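Local coordinates for esterase family protein (Staphylococcus aureus, PDB 7L0A), which probably hydrolyses S-formylglutathione to formate and glutathione, acting as a serine esterase of the esterase D family, at residues I12-H17 against Y107-Q112; T49-H54 against D101-V106. All blocks are in the same frame, centred on the assembly; numbering follows the deposited sequence.

How the contacts relate
Helix 99-113 serves two parts of one sheet. Its last turns meet strand 9-17, outermost within its own chain, in contact 1, while the preceding turn packs over the inner strand 49-53 in contact 2; the two centres lie about 10 Å apart. The contacts are joined directly: Tyr-16 OH probably hydrogen-bonds to Glu-105 OE1 at 2.7 Å, and Met-51 CE lies 3.7 Å from Tyr-107 N. Along the chain, contact 2 is nested within the loop closed by contact 1. Contact 2 is near the predicted charge relay, with the side chain of Leu-53 about 9 Å from that of Ser-129, whereas contact 1 lies away from it, at the subunit interface.

Contact 1: residues I12-H17 against Y107-Q112; sequences ISLNYH and YDYVHQ
Strand 12-17 and the helical turn of 107-112 keep their backbones well apart, with the CA atoms of Tyr-16 and Tyr-109 separated by 10.4 Å, and Leu-14, Tyr-16 and Tyr-109 bridge the interval. Tyr-109 supplies the reach. Its CG stands anti to the backbone N (chi1 -180°), which sends the ring out from the helix to the strand, its CE2 edge making the closest contacts. CE2 lies over one face of the Tyr-16 ring, toward the rim, 3.8 Å from Tyr-16 CD2. The two phenol side chains pass each other in opposite directions. Their ring centroids are 4.9 Å apart and the planes meet at 31°, an oblique pairing. Leu-14 approaches head-on from the strand: in the conformer described, one of two modelled, CD2 touches the edge of the Tyr-109 ring, 3.8 Å from CE2. Tyr-109 OH comes down beside Tyr-16 CB at 4.1 Å. Phe-38 of the second subunit stacks on the Tyr-109 ring, and residues 12-15 pair with a strand of that subunit in an antiparallel ladder that carries the sheet across the interface. Because the strand and helix segments meet through ring carbons and a methyl group without polar bonds between them, the seam rests on dispersion and shape, and the ring of Tyr-109 serves both the fold and the dimer.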
loop_
_atom_site.group_PDB
_atom_site.type_symbol
_atom_site.label_atom_id
_atom_site.label_comp_id
_atom_site.label_asym_id
_atom_site.label_seq_id
_atom_site.Cartn_x
_atom_site.Cartn_y
_atom_site.Cartn_z
ATOM N N ILE B 12 -0.582 5.641 2.065
ATOM C CA ILE B 12 -0.584 4.186 2.189
ATOM C C ILE B 12 0.367 3.754 3.288
ATOM O O ILE B 12 1.522 4.185 3.322
ATOM C CB ILE B 12 -0.214 3.536 0.838
ATOM C CG1 ILE B 12 -1.114 4.076 -0.271
ATOM C CG2 ILE B 12 -0.200 2.033 0.979
ATOM C CD1 ILE B 12 -0.804 3.516 -1.642
ATOM N N SER B 13 -0.113 2.879 4.167
ATOM C CA SER B 13 0.742 2.168 5.114
ATOM C C SER B 13 0.739 0.687 4.756
ATOM O O SER B 13 -0.321 0.089 4.563
ATOM C CB SER B 13 0.283 2.356 6.552
ATOM O OG SER B 13 0.366 3.702 6.959
ATOM N N LEU B 14 1.924 0.089 4.654
ATOM C CA LEU B 14 2.047 -1.307 4.266
ATOM C C LEU B 14 2.943 -2.052 5.243
ATOM O O LEU B 14 4.059 -1.614 5.520
ATOM C CB LEU B 14 2.615 -1.386 2.829
ATOM C CG LEU B 14 2.715 -2.708 2.078
ATOM C CD1 LEU B 14 2.623 -2.409 0.583
ATOM C CD2 LEU B 14 3.998 -3.464 2.408
ATOM N N ASN B 15 2.455 -3.186 5.745
ATOM C CA ASN B 15 3.185 -4.082 6.648
ATOM C C ASN B 15 3.359 -5.391 5.897
ATOM O O ASN B 15 2.375 -6.007 5.500
ATOM C CB ASN B 15 2.400 -4.283 7.951
ATOM C CG ASN B 15 3.122 -5.117 8.972
ATOM O OD1 ASN B 15 3.814 -6.062 8.644
ATOM N ND2 ASN B 15 2.923 -4.786 10.239
ATOM N N TYR B 16 4.601 -5.814 5.672
ATOM C CA TYR B 16 4.824 -7.020 4.880
ATOM C C TYR B 16 5.970 -7.810 5.493
ATOM O O TYR B 16 6.772 -7.275 6.247
ATOM C CB TYR B 16 5.107 -6.706 3.388
ATOM C CG TYR B 16 6.485 -6.197 3.072
ATOM C CD1 TYR B 16 6.943 -4.946 3.524
ATOM C CD2 TYR B 16 7.366 -6.996 2.381
ATOM C CE1 TYR B 16 8.251 -4.519 3.237
ATOM C CE2 TYR B 16 8.655 -6.584 2.117
ATOM C CZ TYR B 16 9.096 -5.358 2.547
ATOM O OH TYR B 16 10.385 -4.939 2.286
ATOM N N HIS B 17 6.013 -9.102 5.185
ATOM C CA HIS B 17 7.175 -9.915 5.538
ATOM C C HIS B 17 8.278 -9.746 4.493
ATOM O O HIS B 17 8.070 -9.991 3.306
ATOM C CB HIS B 17 6.787 -11.389 5.646
ATOM C CG HIS B 17 7.925 -12.249 6.076
ATOM N ND1 HIS B 17 8.804 -12.820 5.181
ATOM C CD2 HIS B 17 8.347 -12.603 7.306
ATOM C CE1 HIS B 17 9.707 -13.516 5.850
ATOM N NE2 HIS B 17 9.457 -13.391 7.141
ATOM N N TYR B 107 12.659 -1.271 -3.255
ATOM C CA TYR B 107 12.581 -0.695 -4.590
ATOM C C TYR B 107 11.873 -1.650 -5.548
ATOM O O TYR B 107 10.912 -1.266 -6.236
ATOM C CB TYR B 107 13.988 -0.350 -5.109
ATOM C CG TYR B 107 13.969 0.279 -6.484
ATOM C CD1 TYR B 107 13.795 -0.499 -7.634
ATOM C CD2 TYR B 107 14.103 1.653 -6.642
ATOM C CE1 TYR B 107 13.717 0.110 -8.898
ATOM C CE2 TYR B 107 14.069 2.253 -7.895
ATOM C CZ TYR B 107 13.867 1.485 -9.013
ATOM O OH TYR B 107 13.796 2.081 -10.262
ATOM N N ASP B 108 12.324 -2.902 -5.588
ATOM C CA ASP B 108 11.770 -3.862 -6.534
ATOM C C ASP B 108 10.298 -4.125 -6.231
ATOM O O ASP B 108 9.465 -4.128 -7.145
ATOM C CB ASP B 108 12.581 -5.154 -6.495
ATOM C CG ASP B 108 13.930 -5.034 -7.199
ATOM O OD1 ASP B 108 14.188 -4.017 -7.888
ATOM O OD2 ASP B 108 14.738 -5.982 -7.054
ATOM N N TYR B 109 9.960 -4.340 -4.951
ATOM C CA TYR B 109 8.597 -4.685 -4.556
ATOM C C TYR B 109 7.613 -3.571 -4.919
ATOM O O TYR B 109 6.569 -3.811 -5.543
ATOM C CB TYR B 109 8.589 -4.975 -3.047
ATOM C CG TYR B 109 7.287 -5.365 -2.392
ATOM C CD1 TYR B 109 6.428 -6.308 -2.961
ATOM C CD2 TYR B 109 6.942 -4.824 -1.168
ATOM C CE1 TYR B 109 5.252 -6.666 -2.349
ATOM C CE2 TYR B 109 5.760 -5.171 -0.544
ATOM C CZ TYR B 109 4.932 -6.114 -1.141
ATOM O OH TYR B 109 3.758 -6.468 -0.497
ATOM N N VAL B 110 7.949 -2.326 -4.568
ATOM C CA VAL B 110 6.965 -1.267 -4.810
ATOM C C VAL B 110 6.845 -0.965 -6.292
ATOM O O VAL B 110 5.780 -0.545 -6.751
ATOM C CB VAL B 110 7.283 0.008 -4.007
ATOM C CG1 VAL B 110 7.236 -0.316 -2.500
ATOM C CG2 VAL B 110 8.587 0.680 -4.405
ATOM N N HIS B 111 7.913 -1.157 -7.070
ATOM C CA HIS B 111 7.805 -0.952 -8.514
ATOM C C HIS B 111 7.059 -2.095 -9.196
ATOM O O HIS B 111 6.456 -1.870 -10.251
ATOM C CB HIS B 111 9.162 -0.756 -9.170
ATOM C CG HIS B 111 9.767 0.596 -8.907
ATOM N ND1 HIS B 111 10.422 0.901 -7.731
ATOM C CD2 HIS B 111 9.852 1.698 -9.681
ATOM C CE1 HIS B 111 10.869 2.146 -7.789
ATOM N NE2 HIS B 111 10.543 2.645 -8.974
ATOM N N GLN B 112 7.014 -3.280 -8.595
ATOM C CA GLN B 112 6.162 -4.334 -9.136
ATOM C C GLN B 112 4.694 -4.107 -8.818
ATOM O O GLN B 112 3.833 -4.298 -9.686
ATOM C CB GLN B 112 6.588 -5.715 -8.627
ATOM C CG GLN B 112 7.951 -6.198 -9.094
ATOM C CD GLN B 112 8.032 -6.427 -10.591
ATOM O OE1 GLN B 112 7.451 -7.374 -11.104
ATOM N NE2 GLN B 112 8.765 -5.570 -11.289
#

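Contact 2: residues T49-H54 against D101-V106; sequences TLMLLH and DYILEV
No aromatic ring or side-chain amide mediates between Met-51 and Leu-53 on the strand and Ile-103 and Val-106 on the helix; the one flat group touched is the backbone carbonyl of Ile-103, whose O lies 3.9 Å from Met-51 CE. The setting is the alpha/beta-hydrolase fold. Helix 99-113 belongs to the beta-alpha-beta crossover from strand 79-83 to strand 123-128, and strand 49-53 lies between those two in the sheet. The helix therefore lies over it; the axes of segments 49-53 and 101-106 run roughly antiparallel (149°) and approach to 10.7 Å. Met-51 starts out with CG anti to its backbone N, then bends at both later torsions (chi2 69°, chi3 72°), which brings its terminal methyl round against the helix. There CE also meets Val-106 CG1 at 3.9 Å, while CG sits 4.2 Å from Ile-103 CG2. Phe-138 of helix 130-141 touches both Leu-53 and Ile-103, and Pro-83 touches both Met-51 and Ile-103, so neighbouring parts of the fold complete this buried apolar layer. At the end toward the probable nucleophile elbow around Ser-129, Leu-53 reaches the helix with a single methyl, CD2, which sits 3.6 Å from Ile-103 CD1.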
loop_
_atom_site.group_PDB
_atom_site.type_symbol
_atom_site.label_atom_id
_atom_site.label_comp_id
_atom_site.label_asym_id
_atom_site.label_seq_id
_atom_site.Cartn_x
_atom_site.Cartn_y
_atom_site.Cartn_z
ATOM N N THR B 49 9.232 8.707 -8.960
ATOM C CA THR B 49 9.318 8.069 -7.660
ATOM C C THR B 49 10.593 8.425 -6.926
ATOM O O THR B 49 11.691 8.348 -7.503
ATOM C CB THR B 49 9.238 6.541 -7.835
ATOM O OG1 THR B 49 8.007 6.185 -8.479
ATOM C CG2 THR B 49 9.349 5.826 -6.531
ATOM N N LEU B 50 10.447 8.767 -5.639
ATOM C CA LEU B 50 11.553 9.050 -4.740
ATOM C C LEU B 50 11.616 7.986 -3.656
ATOM O O LEU B 50 10.624 7.742 -2.962
ATOM C CB LEU B 50 11.389 10.426 -4.091
ATOM C CG LEU B 50 12.271 10.777 -2.917
ATOM C CD1 LEU B 50 13.754 10.764 -3.360
ATOM C CD2 LEU B 50 11.896 12.097 -2.295
ATOM N N MET B 51 12.777 7.363 -3.504
ATOM C CA MET B 51 13.105 6.555 -2.343
ATOM C C MET B 51 13.722 7.441 -1.264
ATOM O O MET B 51 14.743 8.090 -1.508
ATOM C CB MET B 51 14.087 5.452 -2.747
ATOM C CG MET B 51 14.534 4.558 -1.578
ATOM S SD MET B 51 13.263 3.468 -0.901
ATOM C CE MET B 51 13.135 2.258 -2.234
ATOM N N LEU B 52 13.101 7.492 -0.081
ATOM C CA LEU B 52 13.517 8.402 0.980
ATOM C C LEU B 52 13.935 7.628 2.215
ATOM O O LEU B 52 13.193 6.778 2.716
ATOM C CB LEU B 52 12.386 9.403 1.287
ATOM C CG LEU B 52 12.725 10.432 2.356
ATOM C CD1 LEU B 52 13.932 11.282 2.051
ATOM C CD2 LEU B 52 11.497 11.318 2.575
ATOM N N LEU B 53 15.156 7.898 2.688
ATOM C CA LEU B 53 15.806 7.066 3.700
ATOM C C LEU B 53 16.042 7.843 4.987
ATOM O O LEU B 53 16.792 8.827 5.004
ATOM C CB LEU B 53 17.148 6.535 3.155
ATOM C CG LEU B 53 17.025 5.760 1.854
ATOM C CD1 LEU B 53 18.416 5.435 1.321
ATOM C CD2 LEU B 53 16.195 4.516 2.093
ATOM N N HIS B 54 15.418 7.384 6.067
ATOM C CA HIS B 54 15.518 8.090 7.342
ATOM C C HIS B 54 16.784 7.668 8.120
ATOM O O HIS B 54 17.450 6.678 7.793
ATOM C CB HIS B 54 14.254 7.864 8.171
ATOM C CG HIS B 54 14.064 6.451 8.646
ATOM N ND1 HIS B 54 14.811 5.909 9.660
ATOM C CD2 HIS B 54 13.214 5.468 8.248
ATOM C CE1 HIS B 54 14.433 4.663 9.881
ATOM N NE2 HIS B 54 13.438 4.383 9.063
ATOM N N ASP B 101 20.761 -4.701 0.575
ATOM C CA ASP B 101 19.876 -5.630 -0.109
ATOM C C ASP B 101 18.422 -5.296 0.181
ATOM O O ASP B 101 17.552 -5.454 -0.688
ATOM C CB ASP B 101 20.203 -7.041 0.330
ATOM C CG ASP B 101 21.713 -7.307 0.284
ATOM O OD1 ASP B 101 22.211 -7.537 -0.847
ATOM O OD2 ASP B 101 22.393 -7.224 1.347
ATOM N N TYR B 102 18.151 -4.878 1.413
ATOM C CA TYR B 102 16.786 -4.580 1.829
ATOM C C TYR B 102 16.222 -3.377 1.084
ATOM O O TYR B 102 15.075 -3.416 0.613
ATOM C CB TYR B 102 16.755 -4.354 3.340
ATOM C CG TYR B 102 15.491 -3.746 3.873
ATOM C CD1 TYR B 102 14.258 -4.372 3.718
ATOM C CD2 TYR B 102 15.521 -2.495 4.488
ATOM C CE1 TYR B 102 13.099 -3.782 4.217
ATOM C CE2 TYR B 102 14.364 -1.900 4.964
ATOM C CZ TYR B 102 13.175 -2.556 4.818
ATOM O OH TYR B 102 12.010 -1.963 5.308
ATOM N N ILE B 103 16.990 -2.288 0.984
ATOM C CA ILE B 103 16.480 -1.136 0.261
ATOM C C ILE B 103 16.226 -1.496 -1.206
ATOM O O ILE B 103 15.233 -1.053 -1.803
ATOM C CB ILE B 103 17.421 0.076 0.399
ATOM C CG1 ILE B 103 17.492 0.556 1.847
ATOM C CG2 ILE B 103 16.897 1.252 -0.449
ATOM C CD1 ILE B 103 16.161 0.894 2.453
ATOM N N LEU B 104 17.058 -2.358 -1.789
ATOM C CA LEU B 104 16.830 -2.763 -3.175
ATOM C C LEU B 104 15.602 -3.662 -3.284
ATOM O O LEU B 104 14.893 -3.622 -4.292
ATOM C CB LEU B 104 18.078 -3.426 -3.744
ATOM C CG LEU B 104 19.222 -2.433 -3.928
ATOM C CD1 LEU B 104 20.461 -3.179 -4.376
ATOM C CD2 LEU B 104 18.906 -1.342 -4.929
ATOM N N GLU B 105 15.328 -4.467 -2.257
ATOM C CA GLU B 105 14.088 -5.232 -2.213
ATOM C C GLU B 105 12.882 -4.304 -2.174
ATOM O O GLU B 105 11.901 -4.527 -2.899
ATOM C CB GLU B 105 14.091 -6.156 -0.998
ATOM C CG GLU B 105 12.695 -6.742 -0.703
ATOM C CD GLU B 105 12.633 -7.460 0.622
ATOM O OE1 GLU B 105 12.008 -6.942 1.531
ATOM O OE2 GLU B 105 13.311 -8.529 0.764
ATOM N N VAL B 106 12.920 -3.276 -1.317
ATOM C CA VAL B 106 11.797 -2.340 -1.248
ATOM C C VAL B 106 11.572 -1.717 -2.622
ATOM O O VAL B 106 10.435 -1.638 -3.116
ATOM C CB VAL B 106 12.026 -1.262 -0.174
ATOM C CG1 VAL B 106 10.940 -0.224 -0.243
ATOM C CG2 VAL B 106 12.065 -1.891 1.210
#